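Local coordinates for protein Ta0487 (Thermoplasma acidophilum, PDB 3KBQ) that is of unknown function but belongs to the CinA family, this chain being its probable molybdopterin-binding domain, at residues N5-T10 against L60-L65; N13-G18 against G42-D47; N22-F27 against G152-M157; L92-D97 against M118-P123; P123-I128 against P136-A141. All blocks are in the same frame, centred on the assembly; numbering follows the deposited sequence.

From the N terminus, interaction 1 closes the first long loop, setting strand 5-11 beside the point where helix 49-62 gives way to strand 65-69. Interaction 2 is nested inside that loop and packs the short helix 13-16 against the end of strand 38-45, the neighbour of strand 5-11 in the sheet. Interaction 3 reaches from the start of helix 23-34 to that of helix 154-163, crossing both earlier loops and enclosing interactions 4 and 5. These two follow in series and share Pro-123: interaction 4 makes a small two-stranded sheet, and interaction 5 makes the hairpin at the far edge of the main sheet, their centres about 9 Å apart.

Interaction 1 (N5-T10 against L60-L65); sequences NASVIT and LEVSDL
Ala-6 and Leu-65 form a parallel bridge where two neighbouring strands of the mixed sheet begin, just after helix 49-62 has ended. Ser-7 N gives the main bond, 2.9 Å to Leu-65 O. One residue back, Asn-5 O receives Asp-64 N at 3.1 Å and takes a second, weak bond from Leu-65 N at 3.4 Å. This one carbonyl thus takes both N-H groups of the turn from helix to strand, the second only weakly. Within the bridge, Ala-6 CA comes to 3.0 Å from Leu-65 O as a CA-H...O contact, and the CB atoms of both residues lie on the same face of the sheet, where Leu-32 of helix 23-34 packs on them.

Ser-63 slips in from the other face. Its CB sits 3.2 Å from Asn-5 O, and its OG, held between its own backbone N and carbonyl carbon (chi1 63°), hydrogen-bonds to Ala-59 O in the last helical turn and lies 3.4 Å from Ser-7 OG, at most a weak bond. The Asn-5 amide flanks Val-62 O, but its ND2 is bonded to Gln-38. Nearby, Asp-64 makes a salt bridge with Lys-145. Helix 49-62 comes from strand 38-45 and delivers strand 65-69 to the far side of strand 5-11, a beta-alpha-beta crossover as expected of a Rossmann-like three-layer fold.

Interaction 2 (N13-G18 against G42-D47); sequences NEILKG and GFVVMD
The single turn of helix 13-16 lies against the end of strand 38-45, with Asn-13 CA 4.8 Å from Met-46 CA and Leu-16 CA 6.8 Å from Val-44 CA. Two hydrogen bonds join the first residue of the helix to Asp-47. Asn-13 N points almost straight (172°) at Asp-47 OD2, 3.2 Å away, and meets it from above the carboxylate plane. In return, Asp-47 N reaches Asn-13 OD1 at 3.0 Å, tilted 35° from the carbonyl plane of the amide. The amide and carboxylate planes are inclined to each other. An alanine in place of Asn-13 takes away the OD1 acceptor, which would probably leave Asp-47 N without its mate and the loop after the strand less firmly held.

One turn on, Leu-16 carries the apolar half. Its CD1 presses on Met-46 CG at 3.4 Å, closer than usual for two carbons, while CD2 lies 3.6 Å from Val-44 CG1. That methyl points at the helix because it is anti to the backbone N of Val-44 (chi1 -172°), and Ile-15 CG2 approaches it too, at 3.8 Å. Gly-18 closes the helix with a Schellman motif.

Strand 5-11 hydrogen-bonds to strand 38-45 on one side; on the other, beyond Gly-42 and Val-44, an antiparallel strand of the second subunit continues the sheet, and Arg-40 of that subunit packs on Leu-16.

Interaction 3 (N22-F27 against G152-M157); sequences NTNAAF and GVPKEM
Asn-24 fills the tight side of this contact: its amide reaches from the first turn of helix 23-34 to the loop before helix 154-163. The ND2 gives a 2.8 Å bond to Gly-152 O. The acceptor lies close to the plane of the Asn-24 amide, yet from the side of Gly-152 the donor stands 37° above the carbonyl plane. A weak second bond ties ND2 to Ser-69. The methyl of Met-157 lies over the flat face of the amide, its CE 3.6 Å from Asn-24 OD1 and equally far from Phe-27 CD2. It gets there because the side chain starts out anti to its backbone N and then folds at chi2 and chi3 (-74° and -69°). The sulfur completes a Met-aromatic contact, SD being 4.9 Å from the centroid of the Phe-27 ring and approaching it obliquely.

These are two helix starts lying side by side. Asn-22 is the N-cap of helix 23-34, its OD1 accepting Ala-25 N at 3.1 Å, while Val-153 occupies the N-cap position of the other helix, which follows strand 145-150 as in alternating alpha/beta folds.

The solvent side is looser. There Asn-24 OD1 lies against the flat side of the Pro-154 ring, 3.6 Å from CB, and the exposed Thr-23 only brushes the same proline, its OG1 4.5 Å from Pro-154 CG. The Phe-27 ring, itself partly exposed, continues onto Glu-158, Leu-161 and Lys-162 of helix 154-163.

Interaction 4 (L92-D97 against M118-P123); sequences LRIDED and MAKIPP
Ala-119 O accepts the N-H of Asp-95 at 2.9 Å in an almost straight bond (178°), the first of three that knit these short strands together. The other two make Arg-93 and Ile-121 an antiparallel hydrogen-bonded pair: Arg-93 N gives to Ile-121 O at 3.0 Å, and Ile-121 N gives back to Arg-93 O at 2.9 Å. Ile-94 and Lys-120 follow as the non-hydrogen-bonded pair.

Lys-120 is the side chain that lies across the partner strand. Bends at chi2 (-87°), chi3 and chi4 fold it back, bringing CD within 3.6 Å of Ile-94 N and leaving NZ beside Ile-94 CG1 at 3.7 Å, while its CB touches Leu-92 CB. A serine in its place would remove this folded arm and would probably leave Ile-94 and the main chain before it without their cover.

Elsewhere the contact is largely apolar. Leu-92 CD2 rests on Pro-122 CD at 3.8 Å and continues onto helix 80-87; Ile-121 CD1 reaches Asp-95 CB at 3.9 Å. The carboxylate of Asp-95 is occupied at the start of helix 96-106, where OD2 accepts Ala-98 N. The polar grip between the two segments is therefore entirely main-chain, with the charged lysine contributing chiefly its aliphatic length.

Interaction 5 (P123-I128 against P136-A141); sequences PSCRPI and PGLICA
Cys-125 and Cys-140 face each other as a non-hydrogen-bonded antiparallel pair and are joined by a disulfide, their SG atoms 2.1 Å apart. Both sulfurs are anti to their own carbonyl carbons, which points them at one another, and the S-S torsion of 105° gives the bridge a right-handed twist. The CA atoms are only 4.0 Å apart here. Leu-138 lies on the same face, with CD1 near Cys-125 CB and CD2 3.6 Å from Pro-127 CA. Pro-127, without an N-H, stands at a non-hydrogen-bonded position where none is needed.

The other face carries Arg-126, Ile-139 and Ile-128. Both isoleucines are turned away from the ideal staggered torsion (chi1 -37° for Ile-128 and -39° for Ile-139), and they cross at about a right angle with their CG1 atoms 3.6 Å apart. Ile-139 also runs alongside Arg-126, its CD1 lying obliquely against the guanidinium, 3.5 Å from NH1. Ile-128 CD1 swings in over Gly-137, taking room that a CB there would fill.

Main-chain bonds hold the ladder: Arg-126 N to Ile-139 O at 2.8 Å, its reciprocal, and a matching pair between Ile-128 and Gly-137. Past the disulfide, Ala-141 N reaches Ser-124 O at 3.1 Å, and Ser-124 OG is bonded to Gln-90.

Strand 125-128 is the outermost strand of the main sheet within this chain, and strand 137-142 joins it to strand 145-150. Phe-84 of helix 80-87 packs on the disulfide, Met-101 of helix 96-106 on Pro-127 and Pro-136, and Met-164 on the two isoleucines.

Interaction 1 (N5-T10 against L60-L65)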
# COMPACT_ATOMS: atom_id res chain seq x y z
N ASN B 5 -1.01 4.85 -16.57
CA ASN B 5 -1.25 4.41 -15.20
C ASN B 5 -0.10 3.53 -14.73
O ASN B 5 0.31 2.61 -15.44
CB ASN B 5 -2.57 3.63 -15.10
CG ASN B 5 -3.83 4.55 -14.92
OD1 ASN B 5 -4.98 4.10 -15.06
ND2 ASN B 5 -3.60 5.83 -14.59
N ALA B 6 0.40 3.80 -13.54
CA ALA B 6 1.39 2.94 -12.89
C ALA B 6 0.91 2.56 -11.52
O ALA B 6 0.13 3.32 -10.92
CB ALA B 6 2.79 3.61 -12.75
N SER B 7 1.34 1.40 -11.04
CA SER B 7 1.12 1.02 -9.64
C SER B 7 2.41 0.65 -8.97
O SER B 7 3.37 0.24 -9.62
CB SER B 7 0.13 -0.14 -9.53
OG SER B 7 -1.16 0.40 -9.74
N VAL B 8 2.41 0.77 -7.65
CA VAL B 8 3.58 0.51 -6.83
C VAL B 8 3.24 -0.61 -5.84
O VAL B 8 2.20 -0.62 -5.21
CB VAL B 8 4.02 1.79 -6.11
CG1 VAL B 8 5.32 1.59 -5.30
CG2 VAL B 8 4.19 2.92 -7.16
N ILE B 9 4.17 -1.53 -5.69
CA ILE B 9 4.02 -2.62 -4.75
C ILE B 9 5.25 -2.59 -3.83
O ILE B 9 6.38 -2.38 -4.29
CB ILE B 9 3.95 -3.99 -5.45
CG1 ILE B 9 2.68 -4.10 -6.35
CG2 ILE B 9 3.97 -5.15 -4.36
CD1 ILE B 9 2.80 -5.29 -7.37
N THR B 10 5.01 -2.78 -2.54
CA THR B 10 6.08 -2.86 -1.58
C THR B 10 5.85 -4.21 -0.87
O THR B 10 4.76 -4.49 -0.37
CB THR B 10 5.99 -1.73 -0.50
OG1 THR B 10 6.06 -0.45 -1.15
CG2 THR B 10 7.18 -1.83 0.52
N LEU B 60 -1.67 -5.14 -12.17
CA LEU B 60 -1.64 -5.30 -13.63
C LEU B 60 -3.02 -5.04 -14.23
O LEU B 60 -3.14 -4.53 -15.37
CB LEU B 60 -1.13 -6.69 -14.01
CG LEU B 60 0.37 -6.94 -13.95
CD1 LEU B 60 0.69 -8.50 -14.04
CD2 LEU B 60 1.13 -6.20 -15.10
N GLU B 61 -4.07 -5.33 -13.45
CA GLU B 61 -5.43 -5.07 -13.90
C GLU B 61 -5.66 -3.54 -14.07
O GLU B 61 -6.39 -3.12 -14.92
CB GLU B 61 -6.38 -5.62 -12.85
CG GLU B 61 -7.81 -5.30 -13.02
CD GLU B 61 -8.66 -5.96 -11.90
OE1 GLU B 61 -8.16 -6.82 -11.12
OE2 GLU B 61 -9.85 -5.57 -11.79
N VAL B 62 -5.03 -2.71 -13.25
CA VAL B 62 -5.35 -1.26 -13.28
C VAL B 62 -4.24 -0.37 -13.88
O VAL B 62 -4.42 0.87 -14.01
CB VAL B 62 -5.71 -0.78 -11.84
CG1 VAL B 62 -6.87 -1.60 -11.29
CG2 VAL B 62 -4.44 -0.85 -10.84
N SER B 63 -3.10 -0.95 -14.23
CA SER B 63 -2.00 -0.15 -14.73
C SER B 63 -1.18 -0.90 -15.79
O SER B 63 -1.17 -2.13 -15.82
CB SER B 63 -1.10 0.35 -13.58
OG SER B 63 -0.53 -0.75 -12.93
N ASP B 64 -0.50 -0.14 -16.66
CA ASP B 64 0.36 -0.71 -17.66
C ASP B 64 1.83 -0.75 -17.25
O ASP B 64 2.63 -1.36 -17.94
CB ASP B 64 0.21 0.00 -19.01
CG ASP B 64 -1.08 -0.40 -19.75
OD1 ASP B 64 -1.93 -1.17 -19.19
OD2 ASP B 64 -1.24 0.07 -20.91
N LEU B 65 2.16 -0.14 -16.11
CA LEU B 65 3.53 -0.23 -15.60
C LEU B 65 3.41 -0.46 -14.10
O LEU B 65 2.68 0.28 -13.40
CB LEU B 65 4.30 1.06 -15.84
CG LEU B 65 5.64 1.19 -15.05
CD1 LEU B 65 6.65 0.14 -15.48
CD2 LEU B 65 6.23 2.56 -15.28

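Interaction 2 (N13-G18 against G42-D47)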
# COMPACT_ATOMS: atom_id res chain seq x y z
N ASN B 13 7.09 -7.53 5.58
CA ASN B 13 6.39 -7.51 6.86
C ASN B 13 6.74 -6.32 7.74
O ASN B 13 5.89 -5.83 8.47
CB ASN B 13 6.70 -8.80 7.65
CG ASN B 13 6.16 -10.06 6.96
OD1 ASN B 13 5.53 -9.99 5.91
ND2 ASN B 13 6.42 -11.21 7.56
N GLU B 14 8.00 -5.88 7.70
CA GLU B 14 8.41 -4.81 8.60
C GLU B 14 7.72 -3.47 8.25
O GLU B 14 7.49 -2.65 9.13
CB GLU B 14 9.95 -4.66 8.65
CG GLU B 14 10.56 -4.11 7.33
CD GLU B 14 10.48 -5.09 6.14
OE1 GLU B 14 10.24 -6.31 6.36
OE2 GLU B 14 10.62 -4.60 4.99
N ILE B 15 7.42 -3.26 6.96
CA ILE B 15 6.67 -2.09 6.53
C ILE B 15 5.26 -2.21 7.06
O ILE B 15 4.75 -1.24 7.60
CB ILE B 15 6.63 -1.91 4.96
CG1 ILE B 15 8.06 -1.83 4.39
CG2 ILE B 15 5.82 -0.68 4.53
CD1 ILE B 15 8.95 -0.83 5.08
N LEU B 16 4.61 -3.37 6.88
CA LEU B 16 3.20 -3.52 7.37
C LEU B 16 3.13 -3.30 8.85
O LEU B 16 2.19 -2.67 9.38
CB LEU B 16 2.69 -4.93 7.10
CG LEU B 16 2.37 -5.09 5.62
CD1 LEU B 16 2.14 -6.55 5.32
CD2 LEU B 16 1.11 -4.26 5.22
N LYS B 17 4.12 -3.84 9.55
CA LYS B 17 4.15 -3.71 10.99
C LYS B 17 4.58 -2.33 11.47
O LYS B 17 4.59 -2.09 12.65
CB LYS B 17 5.06 -4.75 11.62
CG LYS B 17 4.52 -6.16 11.57
CD LYS B 17 5.59 -7.18 12.06
CE LYS B 17 6.94 -6.84 11.41
NZ LYS B 17 7.93 -7.98 11.26
N GLY B 18 4.95 -1.44 10.56
CA GLY B 18 5.36 -0.08 10.97
C GLY B 18 6.70 -0.08 11.71
O GLY B 18 7.02 0.85 12.45
N GLY B 42 -1.26 1.85 -4.61
CA GLY B 42 -0.05 1.35 -3.91
C GLY B 42 -0.49 0.13 -3.11
O GLY B 42 -1.64 0.08 -2.59
N PHE B 43 0.34 -0.90 -3.07
CA PHE B 43 0.02 -2.13 -2.35
C PHE B 43 1.18 -2.42 -1.42
O PHE B 43 2.35 -2.26 -1.80
CB PHE B 43 -0.10 -3.31 -3.32
CG PHE B 43 -1.10 -3.10 -4.40
CD1 PHE B 43 -2.38 -3.57 -4.25
CD2 PHE B 43 -0.73 -2.43 -5.60
CE1 PHE B 43 -3.34 -3.38 -5.29
CE2 PHE B 43 -1.62 -2.24 -6.61
CZ PHE B 43 -2.96 -2.72 -6.47
N VAL B 44 0.87 -2.82 -0.21
CA VAL B 44 1.90 -3.32 0.70
C VAL B 44 1.46 -4.70 1.11
O VAL B 44 0.35 -4.91 1.61
CB VAL B 44 2.11 -2.42 1.93
CG1 VAL B 44 3.35 -2.90 2.71
CG2 VAL B 44 2.28 -0.93 1.49
N VAL B 45 2.36 -5.65 0.92
CA VAL B 45 2.04 -7.01 1.23
C VAL B 45 3.17 -7.70 2.00
O VAL B 45 4.31 -7.27 1.98
CB VAL B 45 1.71 -7.83 -0.03
CG1 VAL B 45 0.39 -7.30 -0.70
CG2 VAL B 45 2.94 -7.91 -1.01
N MET B 46 2.80 -8.79 2.66
CA MET B 46 3.73 -9.63 3.44
C MET B 46 4.62 -10.44 2.52
O MET B 46 4.30 -10.65 1.32
CB MET B 46 2.92 -10.64 4.30
CG MET B 46 2.13 -9.96 5.49
SD MET B 46 1.17 -11.12 6.57
CE MET B 46 0.21 -11.85 5.36
N ASP B 47 5.71 -10.94 3.11
CA ASP B 47 6.56 -11.91 2.47
C ASP B 47 5.83 -13.22 2.34
O ASP B 47 6.06 -14.15 3.11
CB ASP B 47 7.87 -12.07 3.26
CG ASP B 47 8.61 -10.74 3.33
OD1 ASP B 47 9.09 -10.33 2.24
OD2 ASP B 47 8.64 -10.08 4.41

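Interaction 3 (N22-F27 against G152-M157)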
# COMPACT_ATOMS: atom_id res chain seq x y z
N ASN B 22 7.63 3.54 4.83
CA ASN B 22 7.78 3.20 3.42
C ASN B 22 8.40 4.28 2.53
O ASN B 22 7.72 4.86 1.67
CB ASN B 22 6.45 2.75 2.83
CG ASN B 22 6.64 1.89 1.56
OD1 ASN B 22 7.73 1.83 0.98
ND2 ASN B 22 5.58 1.25 1.13
N THR B 23 9.70 4.48 2.65
CA THR B 23 10.36 5.50 1.83
C THR B 23 10.52 5.06 0.39
O THR B 23 10.55 5.90 -0.49
CB THR B 23 11.80 5.86 2.33
OG1 THR B 23 12.61 4.68 2.28
CG2 THR B 23 11.77 6.36 3.76
N ASN B 24 10.66 3.75 0.13
CA ASN B 24 10.76 3.31 -1.25
C ASN B 24 9.51 3.70 -2.06
O ASN B 24 9.63 4.14 -3.20
CB ASN B 24 11.00 1.79 -1.35
CG ASN B 24 12.42 1.40 -0.95
OD1 ASN B 24 13.26 2.27 -0.72
ND2 ASN B 24 12.69 0.10 -0.93
N ALA B 25 8.33 3.52 -1.49
CA ALA B 25 7.10 3.81 -2.24
C ALA B 25 7.03 5.31 -2.57
O ALA B 25 6.57 5.68 -3.64
CB ALA B 25 5.83 3.33 -1.45
N ALA B 26 7.51 6.16 -1.68
CA ALA B 26 7.61 7.61 -1.95
C ALA B 26 8.55 7.89 -3.08
O ALA B 26 8.22 8.62 -3.97
CB ALA B 26 8.01 8.43 -0.69
N PHE B 27 9.74 7.32 -3.03
CA PHE B 27 10.72 7.56 -4.09
C PHE B 27 10.18 7.05 -5.45
O PHE B 27 10.27 7.75 -6.46
CB PHE B 27 12.06 6.88 -3.77
CG PHE B 27 13.10 7.05 -4.86
CD1 PHE B 27 14.07 8.03 -4.77
CD2 PHE B 27 13.13 6.21 -5.97
CE1 PHE B 27 15.04 8.20 -5.78
CE2 PHE B 27 14.10 6.38 -6.97
CZ PHE B 27 15.03 7.38 -6.86
N GLY B 152 14.76 -4.22 -2.02
CA GLY B 152 14.12 -3.30 -1.06
C GLY B 152 15.15 -2.37 -0.42
O GLY B 152 14.80 -1.38 0.21
N VAL B 153 16.42 -2.70 -0.55
CA VAL B 153 17.48 -1.78 -0.05
C VAL B 153 17.45 -0.45 -0.86
O VAL B 153 17.71 -0.48 -2.06
CB VAL B 153 18.85 -2.44 -0.15
CG1 VAL B 153 20.00 -1.42 0.22
CG2 VAL B 153 18.88 -3.68 0.80
N PRO B 154 17.16 0.69 -0.19
CA PRO B 154 16.86 1.91 -0.93
C PRO B 154 17.96 2.33 -1.89
O PRO B 154 17.69 2.73 -3.00
CB PRO B 154 16.64 2.97 0.17
CG PRO B 154 16.19 2.16 1.35
CD PRO B 154 17.03 0.91 1.27
N LYS B 155 19.21 2.19 -1.47
CA LYS B 155 20.29 2.60 -2.36
C LYS B 155 20.32 1.74 -3.64
O LYS B 155 20.56 2.23 -4.75
CB LYS B 155 21.61 2.54 -1.59
CG LYS B 155 22.82 2.94 -2.38
CD LYS B 155 24.05 2.68 -1.53
CE LYS B 155 25.29 3.27 -2.19
NZ LYS B 155 25.26 4.77 -2.09
N GLU B 156 20.02 0.45 -3.51
CA GLU B 156 19.99 -0.45 -4.66
C GLU B 156 18.75 -0.16 -5.50
O GLU B 156 18.81 -0.12 -6.74
CB GLU B 156 19.97 -1.91 -4.18
CG GLU B 156 21.19 -2.27 -3.34
CD GLU B 156 21.12 -3.72 -2.82
OE1 GLU B 156 20.58 -4.64 -3.51
OE2 GLU B 156 21.62 -3.92 -1.72
N MET B 157 17.60 0.02 -4.83
CA MET B 157 16.32 0.18 -5.52
C MET B 157 16.49 1.42 -6.41
O MET B 157 16.23 1.35 -7.63
CB MET B 157 15.15 0.33 -4.52
CG MET B 157 13.73 0.63 -5.14
SD MET B 157 13.52 2.34 -5.75
CE MET B 157 13.54 3.18 -4.16

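Interaction 4 (L92-D97 against M118-P123)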
# COMPACT_ATOMS: atom_id res chain seq x y z
N LEU B 92 10.02 -20.93 -12.60
CA LEU B 92 11.37 -20.41 -12.49
C LEU B 92 12.40 -21.38 -13.12
O LEU B 92 12.31 -22.59 -12.91
CB LEU B 92 11.72 -20.22 -11.02
CG LEU B 92 10.84 -19.22 -10.25
CD1 LEU B 92 11.20 -19.25 -8.76
CD2 LEU B 92 10.96 -17.83 -10.84
N ARG B 93 13.36 -20.81 -13.84
CA ARG B 93 14.53 -21.53 -14.29
C ARG B 93 15.75 -20.65 -14.04
O ARG B 93 15.66 -19.42 -14.10
CB ARG B 93 14.43 -21.87 -15.80
CG ARG B 93 14.79 -20.72 -16.72
CD ARG B 93 14.53 -21.02 -18.19
NE ARG B 93 15.14 -22.28 -18.63
CZ ARG B 93 16.33 -22.40 -19.22
NH1 ARG B 93 17.08 -21.32 -19.47
NH2 ARG B 93 16.79 -23.60 -19.56
N ILE B 94 16.87 -21.31 -13.75
CA ILE B 94 18.16 -20.64 -13.64
C ILE B 94 18.42 -19.86 -14.93
O ILE B 94 18.28 -20.41 -16.03
CB ILE B 94 19.32 -21.65 -13.35
CG1 ILE B 94 19.19 -22.27 -11.95
CG2 ILE B 94 20.70 -20.96 -13.50
CD1 ILE B 94 20.13 -23.51 -11.71
N ASP B 95 18.71 -18.57 -14.77
CA ASP B 95 19.29 -17.74 -15.81
C ASP B 95 20.80 -17.76 -15.63
O ASP B 95 21.33 -17.31 -14.60
CB ASP B 95 18.73 -16.30 -15.70
CG ASP B 95 19.42 -15.31 -16.65
OD1 ASP B 95 18.71 -14.78 -17.51
OD2 ASP B 95 20.64 -15.05 -16.55
N GLU B 96 21.50 -18.29 -16.63
CA GLU B 96 22.95 -18.50 -16.55
C GLU B 96 23.79 -17.18 -16.44
O GLU B 96 24.79 -17.14 -15.69
CB GLU B 96 23.45 -19.40 -17.70
CG GLU B 96 22.84 -20.82 -17.76
CD GLU B 96 23.16 -21.73 -16.54
OE1 GLU B 96 24.08 -21.43 -15.73
OE2 GLU B 96 22.48 -22.78 -16.39
N ASP B 97 23.34 -16.11 -17.11
CA ASP B 97 24.03 -14.79 -17.00
C ASP B 97 23.88 -14.31 -15.56
O ASP B 97 24.87 -13.95 -14.91
CB ASP B 97 23.42 -13.69 -17.90
CG ASP B 97 23.26 -14.09 -19.37
OD1 ASP B 97 23.86 -15.12 -19.83
OD2 ASP B 97 22.53 -13.35 -20.09
N MET B 118 18.62 -16.70 -6.17
CA MET B 118 18.52 -15.35 -6.76
C MET B 118 18.70 -15.33 -8.28
O MET B 118 18.34 -14.34 -8.93
CB MET B 118 19.48 -14.30 -6.12
CG MET B 118 19.17 -13.88 -4.69
SD MET B 118 20.40 -12.72 -3.99
CE MET B 118 21.98 -13.43 -4.48
N ALA B 119 19.27 -16.40 -8.86
CA ALA B 119 19.36 -16.51 -10.33
C ALA B 119 18.15 -17.16 -11.00
O ALA B 119 18.14 -17.30 -12.22
CB ALA B 119 20.67 -17.22 -10.76
N LYS B 120 17.17 -17.61 -10.20
CA LYS B 120 15.99 -18.33 -10.72
C LYS B 120 14.96 -17.27 -11.17
O LYS B 120 14.59 -16.38 -10.40
CB LYS B 120 15.43 -19.29 -9.66
CG LYS B 120 16.13 -20.65 -9.48
CD LYS B 120 15.56 -21.73 -10.47
CE LYS B 120 15.49 -23.20 -9.90
NZ LYS B 120 16.44 -24.29 -10.48
N ILE B 121 14.54 -17.32 -12.43
CA ILE B 121 13.80 -16.21 -13.05
C ILE B 121 12.75 -16.86 -13.95
O ILE B 121 13.02 -17.93 -14.48
CB ILE B 121 14.80 -15.38 -13.89
CG1 ILE B 121 15.35 -14.19 -13.09
CG2 ILE B 121 14.24 -14.85 -15.16
CD1 ILE B 121 16.70 -13.71 -13.70
N PRO B 122 11.54 -16.26 -14.10
CA PRO B 122 10.66 -16.80 -15.15
C PRO B 122 11.05 -16.27 -16.56
O PRO B 122 11.71 -15.24 -16.67
CB PRO B 122 9.27 -16.28 -14.72
CG PRO B 122 9.54 -14.97 -14.11
CD PRO B 122 10.94 -15.07 -13.45
N PRO B 123 10.67 -16.97 -17.63
CA PRO B 123 11.08 -16.52 -18.98
C PRO B 123 10.56 -15.16 -19.42
O PRO B 123 11.16 -14.54 -20.28
CB PRO B 123 10.52 -17.62 -19.91
CG PRO B 123 9.47 -18.26 -19.16
CD PRO B 123 9.92 -18.24 -17.71

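Interaction 5 (P123-I128 against P136-A141)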
# COMPACT_ATOMS: atom_id res chain seq x y z
N PRO B 123 10.67 -16.97 -17.63
CA PRO B 123 11.08 -16.52 -18.98
C PRO B 123 10.56 -15.16 -19.42
O PRO B 123 11.16 -14.54 -20.28
CB PRO B 123 10.52 -17.62 -19.91
CG PRO B 123 9.47 -18.26 -19.16
CD PRO B 123 9.92 -18.24 -17.71
N SER B 124 9.48 -14.68 -18.81
CA SER B 124 8.97 -13.34 -19.12
C SER B 124 9.84 -12.18 -18.63
O SER B 124 9.53 -11.01 -18.91
CB SER B 124 7.58 -13.17 -18.53
OG SER B 124 6.58 -13.56 -19.46
N CYS B 125 10.88 -12.49 -17.85
CA CYS B 125 11.73 -11.46 -17.25
C CYS B 125 13.15 -11.52 -17.77
O CYS B 125 13.61 -12.59 -18.15
CB CYS B 125 11.75 -11.63 -15.74
SG CYS B 125 10.10 -11.44 -14.99
N ARG B 126 13.83 -10.37 -17.77
CA ARG B 126 15.27 -10.26 -17.95
C ARG B 126 15.89 -9.70 -16.66
O ARG B 126 15.32 -8.77 -16.06
CB ARG B 126 15.57 -9.26 -19.05
CG ARG B 126 15.40 -9.78 -20.45
CD ARG B 126 15.98 -8.77 -21.44
NE ARG B 126 15.13 -7.58 -21.59
CZ ARG B 126 15.47 -6.34 -21.23
NH1 ARG B 126 16.65 -6.09 -20.68
NH2 ARG B 126 14.60 -5.35 -21.41
N PRO B 127 17.09 -10.20 -16.27
CA PRO B 127 17.69 -9.60 -15.08
C PRO B 127 18.29 -8.23 -15.38
O PRO B 127 18.71 -8.01 -16.50
CB PRO B 127 18.78 -10.60 -14.68
CG PRO B 127 19.13 -11.40 -15.98
CD PRO B 127 18.00 -11.13 -16.97
N ILE B 128 18.31 -7.34 -14.39
CA ILE B 128 19.03 -6.08 -14.47
C ILE B 128 20.16 -6.08 -13.44
O ILE B 128 19.93 -6.38 -12.25
CB ILE B 128 18.19 -4.83 -14.07
CG1 ILE B 128 16.72 -4.93 -14.52
CG2 ILE B 128 18.92 -3.58 -14.57
CD1 ILE B 128 15.70 -4.11 -13.65
N PRO B 136 19.99 -9.26 -8.57
CA PRO B 136 19.62 -8.52 -9.79
C PRO B 136 18.17 -7.97 -9.68
O PRO B 136 17.34 -8.57 -8.98
CB PRO B 136 19.66 -9.59 -10.89
CG PRO B 136 19.69 -10.89 -10.19
CD PRO B 136 20.25 -10.69 -8.84
N GLY B 137 17.89 -6.85 -10.35
CA GLY B 137 16.51 -6.46 -10.60
C GLY B 137 15.98 -7.28 -11.77
O GLY B 137 16.74 -8.00 -12.44
N LEU B 138 14.68 -7.18 -12.03
CA LEU B 138 14.06 -7.82 -13.20
C LEU B 138 13.18 -6.83 -13.92
O LEU B 138 12.48 -6.05 -13.27
CB LEU B 138 13.24 -9.04 -12.77
CG LEU B 138 13.93 -10.22 -12.06
CD1 LEU B 138 12.94 -11.37 -11.82
CD2 LEU B 138 15.10 -10.73 -12.86
N ILE B 139 13.21 -6.85 -15.26
CA ILE B 139 12.20 -6.16 -16.07
C ILE B 139 11.49 -7.28 -16.78
O ILE B 139 12.15 -8.16 -17.36
CB ILE B 139 12.76 -5.30 -17.22
CG1 ILE B 139 14.03 -4.57 -16.82
CG2 ILE B 139 11.69 -4.31 -17.82
CD1 ILE B 139 15.14 -4.66 -17.92
N CYS B 140 10.17 -7.24 -16.75
CA CYS B 140 9.36 -8.29 -17.29
C CYS B 140 8.35 -7.65 -18.22
O CYS B 140 7.97 -6.46 -18.04
CB CYS B 140 8.65 -9.00 -16.14
SG CYS B 140 9.83 -9.37 -14.77
N ALA B 141 7.93 -8.41 -19.21
CA ALA B 141 6.79 -7.95 -20.04
C ALA B 141 5.64 -8.96 -19.85
O ALA B 141 5.86 -10.18 -19.88
CB ALA B 141 7.20 -7.83 -21.49